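Local coordinates for replicative DNA helicase (Nostoc punctiforme, PDB 4O1R), which probably carries out protein splicing as the intein of the DnaB helicase precursor, excising itself and joining the flanking exteins with a peptide bond, at residues A[10-13]-A[18-21]. Numbering follows the deposited sequence. Where two conformers were deposited one is given.
Sequences LVTL and LQVP
V11 and V20 form the hydrogen-bonded pair at the middle of a short antiparallel hairpin, each giving its N-H to the other's carbonyl. V11 N to V20 O measures 2.9 Å and V20 N to V11 O 2.8 Å, both nearly straight at the hydrogen. A third backbone bond, L13 N to L18 O at 2.9 Å, lies nearer the turn, where S16 OG accepts the N-H of L18. Weaker CA-H...O contacts reinforce these acceptors: L10 CA approaches V20 O, Q19 CA approaches V11 O, and T12 CA approaches L18 O, so each carbonyl oxygen receives one N-H and one C-H.

On the face carrying L10, T12, Q19 and P21, the apolar contact is made by L10. Its CG stands anti to the carbonyl carbon (chi1 -64°), and the CD2 branch leans over the start of P21, 3.6 Å from P21 N and 4.0 Å from P21 CD. The other methyl, CD1, comes within 3.9 Å of Q19 OE1. The side chains of T12 and Q19 lie side by side and point the same way, the T12 hydroxyl OG1 lying 3.7 Å from Q19 CG.

On the other face, in the conformer given, V20 CG2 lies 3.6 Å from L13 CD1, the two side chains crossing at a slant. V11, the one buried residue of the pairing, packs on V33, T12 on W34 from the opposite face, and L13 on F31, all three partners in strand 31-37.

A hydrogen bond from L10 N to N136 OD1 gives the first strand a further partner. The three backbone hydrogen bonds between the segments fix the register of the hairpin, with its first strand set against strand 31-37 while L18 and Q19 are exposed.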
loop_
_atom_site.group_PDB
_atom_site.type_symbol
_atom_site.label_atom_id
_atom_site.label_comp_id
_atom_site.label_asym_id
_atom_site.label_seq_id
_atom_site.Cartn_x
_atom_site.Cartn_y
_atom_site.Cartn_z
ATOM N N LEU A 10 6.436 -2.096 -4.742
ATOM C CA LEU A 10 7.533 -2.579 -3.903
ATOM C C LEU A 10 7.149 -2.679 -2.442
ATOM O O LEU A 10 6.632 -1.720 -1.856
ATOM C CB LEU A 10 8.727 -1.640 -4.024
ATOM C CG LEU A 10 9.368 -1.539 -5.398
ATOM C CD1 LEU A 10 10.452 -0.479 -5.398
ATOM C CD2 LEU A 10 9.945 -2.884 -5.817
ATOM N N VAL A 11 7.406 -3.838 -1.847
ATOM C CA VAL A 11 7.273 -3.993 -0.408
ATOM C C VAL A 11 8.655 -4.255 0.185
ATOM O O VAL A 11 9.510 -4.850 -0.471
ATOM C CB VAL A 11 6.360 -5.225 -0.175
ATOM C CG1 VAL A 11 6.024 -5.390 1.270
ATOM C CG2 VAL A 11 5.074 -5.126 -1.037
ATOM N N THR A 12 8.876 -3.810 1.415
ATOM C CA THR A 12 10.189 -3.976 2.052
ATOM C C THR A 12 10.203 -5.155 3.000
ATOM O O THR A 12 9.414 -5.200 3.951
ATOM C CB THR A 12 10.613 -2.708 2.815
ATOM O OG1 THR A 12 10.641 -1.622 1.890
ATOM C CG2 THR A 12 12.001 -2.872 3.451
ATOM N N LEU A 13 11.095 -6.107 2.744
ATOM C CA LEU A 13 11.330 -7.210 3.670
ATOM C C LEU A 13 12.118 -6.639 4.846
ATOM O O LEU A 13 13.190 -6.057 4.664
ATOM C CB LEU A 13 12.077 -8.354 2.980
ATOM C CG LEU A 13 11.386 -8.920 1.731
ATOM C CD1 LEU A 13 12.259 -9.993 1.104
ATOM C CD2 LEU A 13 10.006 -9.472 2.033
ATOM N N LEU A 18 15.318 -5.238 1.846
ATOM C CA LEU A 18 15.222 -5.346 0.404
ATOM C C LEU A 18 13.812 -4.989 -0.056
ATOM O O LEU A 18 12.831 -5.487 0.497
ATOM C CB LEU A 18 15.575 -6.772 -0.032
ATOM C CG LEU A 18 15.723 -7.041 -1.527
ATOM C CD1 LEU A 18 16.924 -6.298 -2.102
ATOM C CD2 LEU A 18 15.853 -8.540 -1.744
ATOM N N GLN A 19 13.728 -4.119 -1.062
ATOM C CA GLN A 19 12.451 -3.737 -1.669
ATOM C C GLN A 19 12.175 -4.708 -2.803
ATOM O O GLN A 19 12.999 -4.851 -3.717
ATOM C CB GLN A 19 12.531 -2.305 -2.195
ATOM C CG GLN A 19 12.809 -1.307 -1.076
ATOM C CD GLN A 19 13.015 0.107 -1.572
ATOM O OE1 GLN A 19 12.078 0.760 -2.020
ATOM N NE2 GLN A 19 14.248 0.591 -1.478
ATOM N N VAL A 20 11.049 -5.413 -2.716
ATOM C CA VAL A 20 10.730 -6.506 -3.635
ATOM C C VAL A 20 9.377 -6.250 -4.312
ATOM O O VAL A 20 8.419 -5.868 -3.638
ATOM C CB VAL A 20 10.518 -7.818 -2.816
ATOM C CG1 VAL A 20 10.130 -9.006 -3.720
ATOM C CG2 VAL A 20 11.733 -8.138 -1.949
ATOM N N PRO A 21 9.290 -6.463 -5.639
ATOM C CA PRO A 21 7.980 -6.359 -6.296
ATOM C C PRO A 21 7.017 -7.399 -5.729
ATOM O O PRO A 21 7.356 -8.583 -5.565
ATOM C CB PRO A 21 8.285 -6.638 -7.770
ATOM C CG PRO A 21 9.751 -6.504 -7.919
ATOM C CD PRO A 21 10.381 -6.751 -6.588
#